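Local coordinates for penicillin-binding protein PbpB (Mycobacterium tuberculosis, PDB 6KGU) that synthesises cross-linked peptidoglycan from lipid intermediates during cell wall biogenesis and binds penicillin and other beta-lactam antibiotics such as aztreonam, at residues P244-D247 and I248-G252; A465-G469 and Y470-G474; P532-H535 and N536-W540. All blocks are in the same frame, centred on the assembly; numbering follows the deposited sequence.

Contact 1: P244-D247 and I248-G252; sequences PSQD and IGRQG
Asp247 and Arg250 are joined through the backbone where the loop running from strand 233-238 to helix 259-262 winds into the short 3-10 segment at 248-250. Arg250 N donates to Asp247 O at 3.1 Å, with the donor well above the carbonyl plane. The next step of the same winding is Gln251 N to Ile248 O at 2.9 Å.

Side chains add weaker bonds to this frame. The carboxylate of Asp247 folds forward over the turn: CG stands anti to its own N (chi1 176°), which brings OD2 2.9 Å from Gly249 N. The connectivity is that of an Asx turn, but at an N-H...O angle of 120° the bond is weak. Gln251 reaches back to the same turn with its chain extended beyond CG. Its NE2 gives a weak though straight bond to Asp247 O at 3.3 Å, making that carbonyl a shared acceptor, and its OE1 takes the backbone N-H of Asp243.

Van der Waals contact comes from Arg250 and Gln246. The arginine chain bends at chi3 and carries Arg250 NH2 to 3.2 Å from Gln246 CG. Gln246 CB, in turn, lies 3.5 Å from Gln251 NE2. Ile248 turns away to pack on Phe242 and Leu256.

Charge plays a minor part. Asp247 OD2 and Arg250 NE are 5.6 Å apart, too far for a salt bridge. The chemistry implies a surface turn whose shape comes from backbone bonds, with the amide of Gln251 tying it to the backbone of Asp243, just upstream in the same loop.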
loop_
_atom_site.group_PDB
_atom_site.type_symbol
_atom_site.label_atom_id
_atom_site.label_comp_id
_atom_site.label_asym_id
_atom_site.label_seq_id
_atom_site.Cartn_x
_atom_site.Cartn_y
_atom_site.Cartn_z
ATOM N N PRO A 244 -4.882 -21.594 -7.097
ATOM C CA PRO A 244 -4.999 -22.682 -6.114
ATOM C C PRO A 244 -5.933 -23.809 -6.535
ATOM O O PRO A 244 -5.987 -24.825 -5.838
ATOM C CB PRO A 244 -5.522 -21.966 -4.867
ATOM C CG PRO A 244 -6.309 -20.799 -5.408
ATOM C CD PRO A 244 -5.581 -20.366 -6.665
ATOM N N SER A 245 -6.676 -23.678 -7.633
ATOM C CA SER A 245 -7.392 -24.835 -8.160
ATOM C C SER A 245 -6.465 -25.802 -8.887
ATOM O O SER A 245 -6.933 -26.827 -9.387
ATOM C CB SER A 245 -8.513 -24.390 -9.105
ATOM O OG SER A 245 -7.997 -23.939 -10.358
ATOM N N GLN A 246 -5.179 -25.488 -8.975
ATOM C CA GLN A 246 -4.181 -26.291 -9.660
ATOM C C GLN A 246 -3.086 -26.671 -8.683
ATOM O O GLN A 246 -2.834 -25.970 -7.708
ATOM C CB GLN A 246 -3.554 -25.532 -10.838
ATOM C CG GLN A 246 -4.069 -25.949 -12.188
ATOM C CD GLN A 246 -5.543 -25.702 -12.334
ATOM O OE1 GLN A 246 -6.053 -24.671 -11.892
ATOM N NE2 GLN A 246 -6.247 -26.648 -12.955
ATOM N N ASP A 247 -2.409 -27.774 -8.976
ATOM C CA ASP A 247 -1.381 -28.277 -8.081
ATOM C C ASP A 247 -0.221 -27.295 -7.964
ATOM O O ASP A 247 0.314 -26.816 -8.968
ATOM C CB ASP A 247 -0.871 -29.624 -8.571
ATOM C CG ASP A 247 0.267 -30.138 -7.725
ATOM O OD1 ASP A 247 0.009 -30.571 -6.580
ATOM O OD2 ASP A 247 1.419 -30.090 -8.193
ATOM N N ILE A 248 0.182 -27.026 -6.726
ATOM C CA ILE A 248 1.223 -26.040 -6.463
ATOM C C ILE A 248 2.527 -26.440 -7.149
ATOM O O ILE A 248 3.271 -25.584 -7.655
ATOM C CB ILE A 248 1.392 -25.863 -4.938
ATOM C CG1 ILE A 248 1.993 -24.507 -4.630
ATOM C CG2 ILE A 248 2.201 -27.000 -4.300
ATOM C CD1 ILE A 248 1.038 -23.404 -4.952
ATOM N N GLY A 249 2.800 -27.747 -7.219
ATOM C CA GLY A 249 4.040 -28.253 -7.778
ATOM C C GLY A 249 4.246 -27.946 -9.245
ATOM O O GLY A 249 5.377 -28.066 -9.729
ATOM N N ARG A 250 3.194 -27.573 -9.965
ATOM C CA ARG A 250 3.316 -27.171 -11.356
ATOM C C ARG A 250 3.475 -25.661 -11.510
ATOM O O ARG A 250 3.493 -25.160 -12.638
ATOM C CB ARG A 250 2.095 -27.649 -12.147
ATOM C CG ARG A 250 1.986 -29.164 -12.309
ATOM C CD ARG A 250 1.184 -29.537 -13.564
ATOM N NE ARG A 250 -0.238 -29.211 -13.449
ATOM C CZ ARG A 250 -0.807 -28.101 -13.918
ATOM N NH1 ARG A 250 -0.080 -27.182 -14.546
ATOM N NH2 ARG A 250 -2.112 -27.909 -13.758
ATOM N N GLN A 251 3.591 -24.923 -10.409
ATOM C CA GLN A 251 3.491 -23.473 -10.477
ATOM C C GLN A 251 4.711 -22.793 -9.865
ATOM O O GLN A 251 4.596 -21.721 -9.260
ATOM C CB GLN A 251 2.196 -23.005 -9.816
ATOM C CG GLN A 251 0.927 -23.520 -10.528
ATOM C CD GLN A 251 -0.355 -22.961 -9.930
ATOM O OE1 GLN A 251 -0.718 -21.814 -10.187
ATOM N NE2 GLN A 251 -1.047 -23.772 -9.121
ATOM N N GLY A 252 5.889 -23.396 -10.030
ATOM C CA GLY A 252 7.122 -22.743 -9.621
ATOM C C GLY A 252 7.371 -21.413 -10.314
ATOM O O GLY A 252 8.091 -20.568 -9.774
#

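Contact 2: A465-G469 and Y470-G474; sequences AGVPG and YQMAG
Val467 and Tyr470 are the two ends of a type II beta turn that brings the chain round toward strand 473-483 of the antiparallel sheet in the transpeptidase domain. Tyr470 N donates to Val467 O at 3.0 Å, closing the turn, with the donor tilted only 16° from the carbonyl plane. Pro468 and Gly469 occupy the two corners, and the positive phi of Gly469 (93°) is the one the second corner of this turn type requires.

The side chains at the turn's ends run alongside each other and point the same way. Val467 CG1 touches the ring of Tyr470 at CD2, 3.8 Å away, and Gly469 O sits over one face of that ring. The other branch of the valine, CG2, lies beside the backbone N and meets Met472 CE at 4.0 Å. The methionine can reach it because its chain bends at chi2 (-53°), which turns the terminal methyl back toward the valine; its CG also packs against Val467 N.

Beyond the turn, a water joins the two arms. It accepts from Val467 N and donates to Tyr470 O, although the latter distance, 2.5 Å, is too short to be trusted. Tyr470 O also takes a weak bond from Met472 N across the inverse gamma turn centred on Gln471.

Further out, helix 531-544 packs against this turn: Tyr470 and Met472 both lie on Met542, and Met472 also touches Ala502 of strand 493-502. Gln471 points the other way, its OE1 bonded to Gln444 NE2. The phenol end of Tyr470 is fixed separately, its OH hydrogen-bonded to the backbone O of Val547.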
loop_
_atom_site.group_PDB
_atom_site.type_symbol
_atom_site.label_atom_id
_atom_site.label_comp_id
_atom_site.label_asym_id
_atom_site.label_seq_id
_atom_site.Cartn_x
_atom_site.Cartn_y
_atom_site.Cartn_z
ATOM N N ALA A 465 -1.311 11.001 -13.098
ATOM C CA ALA A 465 -2.158 10.443 -12.043
ATOM C C ALA A 465 -3.441 11.240 -11.822
ATOM O O ALA A 465 -4.390 10.702 -11.243
ATOM C CB ALA A 465 -1.398 10.361 -10.718
ATOM N N GLY A 466 -3.501 12.501 -12.254
ATOM C CA GLY A 466 -4.702 13.286 -12.031
ATOM C C GLY A 466 -5.864 12.754 -12.851
ATOM O O GLY A 466 -5.680 12.179 -13.923
ATOM N N VAL A 467 -7.068 12.884 -12.302
ATOM C CA VAL A 467 -8.297 12.530 -13.018
ATOM C C VAL A 467 -9.142 13.805 -13.098
ATOM O O VAL A 467 -9.632 14.290 -12.067
ATOM C CB VAL A 467 -9.050 11.372 -12.328
ATOM C CG1 VAL A 467 -10.300 10.950 -13.129
ATOM C CG2 VAL A 467 -8.131 10.141 -12.135
ATOM N N PRO A 468 -9.312 14.395 -14.278
ATOM C CA PRO A 468 -10.032 15.677 -14.361
ATOM C C PRO A 468 -11.436 15.592 -13.780
ATOM O O PRO A 468 -12.152 14.604 -13.961
ATOM C CB PRO A 468 -10.059 15.971 -15.864
ATOM C CG PRO A 468 -8.812 15.296 -16.383
ATOM C CD PRO A 468 -8.690 14.025 -15.563
ATOM N N GLY A 469 -11.805 16.627 -13.036
ATOM C CA GLY A 469 -13.053 16.640 -12.309
ATOM C C GLY A 469 -12.963 16.166 -10.876
ATOM O O GLY A 469 -13.957 16.260 -10.151
ATOM N N TYR A 470 -11.809 15.665 -10.439
ATOM C CA TYR A 470 -11.643 15.144 -9.091
ATOM C C TYR A 470 -10.374 15.711 -8.471
ATOM O O TYR A 470 -9.369 15.921 -9.158
ATOM C CB TYR A 470 -11.574 13.601 -9.090
ATOM C CG TYR A 470 -12.861 12.933 -9.532
ATOM C CD1 TYR A 470 -13.940 12.824 -8.665
ATOM C CD2 TYR A 470 -12.991 12.400 -10.811
ATOM C CE1 TYR A 470 -15.118 12.213 -9.061
ATOM C CE2 TYR A 470 -14.164 11.780 -11.210
ATOM C CZ TYR A 470 -15.224 11.699 -10.334
ATOM O OH TYR A 470 -16.393 11.088 -10.721
ATOM N N GLN A 471 -10.423 15.946 -7.159
ATOM C CA GLN A 471 -9.256 16.394 -6.392
ATOM C C GLN A 471 -8.367 15.198 -6.017
ATOM O O GLN A 471 -8.203 14.840 -4.851
ATOM C CB GLN A 471 -9.700 17.151 -5.143
ATOM C CG GLN A 471 -10.445 18.462 -5.395
ATOM C CD GLN A 471 -10.565 19.329 -4.140
ATOM O OE1 GLN A 471 -9.761 19.225 -3.211
ATOM N NE2 GLN A 471 -11.565 20.203 -4.124
ATOM N N MET A 472 -7.775 14.572 -7.031
ATOM C CA MET A 472 -6.817 13.515 -6.738
ATOM C C MET A 472 -5.582 14.116 -6.076
ATOM O O MET A 472 -5.218 15.273 -6.317
ATOM C CB MET A 472 -6.418 12.757 -8.003
ATOM C CG MET A 472 -7.573 11.947 -8.660
ATOM S SD MET A 472 -8.420 10.835 -7.517
ATOM C CE MET A 472 -9.793 10.321 -8.555
ATOM N N ALA A 473 -4.958 13.328 -5.203
ATOM C CA ALA A 473 -3.767 13.760 -4.477
ATOM C C ALA A 473 -2.893 12.545 -4.224
ATOM O O ALA A 473 -3.415 11.469 -3.928
ATOM C CB ALA A 473 -4.133 14.431 -3.145
ATOM N N GLY A 474 -1.578 12.723 -4.324
ATOM C CA GLY A 474 -0.671 11.599 -4.181
ATOM C C GLY A 474 0.789 12.014 -4.170
ATOM O O GLY A 474 1.126 13.194 -4.064
HETATM O O HOH W 1 -7.331 14.922 -10.176
#

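Contact 3: P532-H535 and N536-W540; sequences PLFH and NIAGW. With CO (cobalt (II) ion), chain C.
His535 lies on helix 531-544, which packs against the antiparallel sheet of the transpeptidase domain, and its carbonyl accepts from Gly539 N at 2.9 Å in the regular helical pattern. From the same residue the side chain leads outward to a cobalt ion. CB sits 3.0 Å from Asn536 N, and CG is anti to the histidine's own N (chi1 178°), which swings the imidazole off the helix. Along the ring, CD2 has Asn536 OD1 at its edge and in plane, in one of the two conformers of that asparagine. On the other side ND1 is hydrogen-bonded to Gly466 O, fixing the ring's rotation, and NE2 at the tip binds the cobalt at 2.1 Å. Four water positions lie round the metal, some too close together to be occupied at once.

The sheet-facing residues pack one helical turn apart. Ala538 CB rests over a face of the Phe534 ring in a CH-pi contact, 4.0 Å from the centroid and 18° off the normal; Phe534 touches Ile513 and Ala538 touches Ile511 of strand 509-516. Toward helix 199-216, Leu533 CD1 meets Ile537 CD1 at 3.6 Å.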
loop_
_atom_site.group_PDB
_atom_site.type_symbol
_atom_site.label_atom_id
_atom_site.label_comp_id
_atom_site.label_asym_id
_atom_site.label_seq_id
_atom_site.Cartn_x
_atom_site.Cartn_y
_atom_site.Cartn_z
ATOM N N PRO A 532 0.221 6.328 -14.083
ATOM C CA PRO A 532 -0.920 5.878 -14.908
ATOM C C PRO A 532 -1.732 4.775 -14.277
ATOM O O PRO A 532 -2.945 4.717 -14.509
ATOM C CB PRO A 532 -0.260 5.411 -16.213
ATOM C CG PRO A 532 1.043 6.155 -16.261
ATOM C CD PRO A 532 1.490 6.227 -14.829
ATOM N N LEU A 533 -1.115 3.894 -13.477
ATOM C CA LEU A 533 -1.895 2.838 -12.844
ATOM C C LEU A 533 -2.798 3.409 -11.756
ATOM O O LEU A 533 -3.942 2.962 -11.581
ATOM C CB LEU A 533 -0.966 1.760 -12.291
ATOM C CG LEU A 533 -1.602 0.582 -11.564
ATOM C CD1 LEU A 533 -2.717 -0.057 -12.399
ATOM C CD2 LEU A 533 -0.515 -0.444 -11.251
ATOM N N PHE A 534 -2.309 4.405 -11.024
ATOM C CA PHE A 534 -3.178 5.083 -10.070
ATOM C C PHE A 534 -4.331 5.773 -10.792
ATOM O O PHE A 534 -5.475 5.724 -10.334
ATOM C CB PHE A 534 -2.377 6.095 -9.245
ATOM C CG PHE A 534 -3.241 6.963 -8.350
ATOM C CD1 PHE A 534 -3.783 8.157 -8.827
ATOM C CD2 PHE A 534 -3.506 6.579 -7.028
ATOM C CE1 PHE A 534 -4.591 8.956 -8.005
ATOM C CE2 PHE A 534 -4.299 7.374 -6.189
ATOM C CZ PHE A 534 -4.846 8.567 -6.691
ATOM N N HIS A 535 -4.028 6.455 -11.900
ATOM C CA HIS A 535 -5.045 7.094 -12.735
ATOM C C HIS A 535 -6.173 6.132 -13.088
ATOM O O HIS A 535 -7.357 6.433 -12.874
ATOM C CB HIS A 535 -4.386 7.613 -14.016
ATOM C CG HIS A 535 -5.344 8.237 -14.977
ATOM N ND1 HIS A 535 -5.689 9.565 -14.915
ATOM C CD2 HIS A 535 -6.020 7.721 -16.032
ATOM C CE1 HIS A 535 -6.547 9.844 -15.881
ATOM N NE2 HIS A 535 -6.759 8.742 -16.575
ATOM N N ASN A 536 -5.807 4.962 -13.624
ATOM C CA ASN A 536 -6.789 3.969 -14.048
ATOM C C ASN A 536 -7.648 3.499 -12.882
ATOM O O ASN A 536 -8.877 3.459 -12.971
ATOM C CB ASN A 536 -6.075 2.770 -14.678
ATOM C CG ASN A 536 -5.384 3.117 -15.973
ATOM O OD1 ASN A 536 -5.647 4.161 -16.559
ATOM N ND2 ASN A 536 -4.500 2.231 -16.436
ATOM N N ILE A 537 -7.008 3.108 -11.779
ATOM C CA ILE A 537 -7.753 2.539 -10.655
ATOM C C ILE A 537 -8.616 3.599 -9.982
ATOM O O ILE A 537 -9.803 3.385 -9.726
ATOM C CB ILE A 537 -6.799 1.880 -9.644
ATOM C CG1 ILE A 537 -6.143 0.638 -10.264
ATOM C CG2 ILE A 537 -7.544 1.526 -8.334
ATOM C CD1 ILE A 537 -4.936 0.154 -9.509
ATOM N N ALA A 538 -8.023 4.745 -9.651
ATOM C CA ALA A 538 -8.778 5.759 -8.924
ATOM C C ALA A 538 -9.918 6.302 -9.778
ATOM O O ALA A 538 -11.008 6.568 -9.265
ATOM C CB ALA A 538 -7.852 6.893 -8.474
ATOM N N GLY A 539 -9.677 6.470 -11.081
ATOM C CA GLY A 539 -10.733 6.938 -11.965
ATOM C C GLY A 539 -11.875 5.949 -12.069
ATOM O O GLY A 539 -13.046 6.333 -12.074
ATOM N N TRP A 540 -11.551 4.661 -12.143
ATOM C CA TRP A 540 -12.584 3.634 -12.210
ATOM C C TRP A 540 -13.375 3.556 -10.906
ATOM O O TRP A 540 -14.591 3.317 -10.921
ATOM C CB TRP A 540 -11.949 2.281 -12.545
ATOM C CG TRP A 540 -12.923 1.143 -12.590
ATOM C CD1 TRP A 540 -13.767 0.816 -13.624
ATOM C CD2 TRP A 540 -13.136 0.155 -11.578
ATOM N NE1 TRP A 540 -14.491 -0.303 -13.304
ATOM C CE2 TRP A 540 -14.130 -0.724 -12.052
ATOM C CE3 TRP A 540 -12.592 -0.063 -10.306
ATOM C CZ2 TRP A 540 -14.588 -1.797 -11.305
ATOM C CZ3 TRP A 540 -13.045 -1.143 -9.567
ATOM C CH2 TRP A 540 -14.032 -1.990 -10.065
HETATM CO CO CO C . -8.155 8.215 -18.124
HETATM O O HOH W 2 -7.729 6.072 -18.124
HETATM O O HOH W 3 -8.795 6.370 -17.287
HETATM O O HOH W 4 -9.687 8.443 -17.105
HETATM O O HOH W 5 -9.148 10.009 -17.481
#

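Contacts 2 and 3 form one neighbourhood, their centres about 9 Å apart. Gly466 O to His535 ND1, at 2.8 Å, is a polar tie between them, and Met472 CE packs on Ala538 CB at 3.9 Å. The cobalt held by contact 3 is also about 6 Å from the Val467 side chain. Neither contact touches the bound aztreonam product: it lies about 11 Å from the side chain of Ala465 and 12 Å from that of Pro532. Ser269 is probably the residue that forms the acyl-ester. Contact 1 stands apart at the surface, its centre about 40 Å from that of contact 2 and 31 Å from that of contact 3.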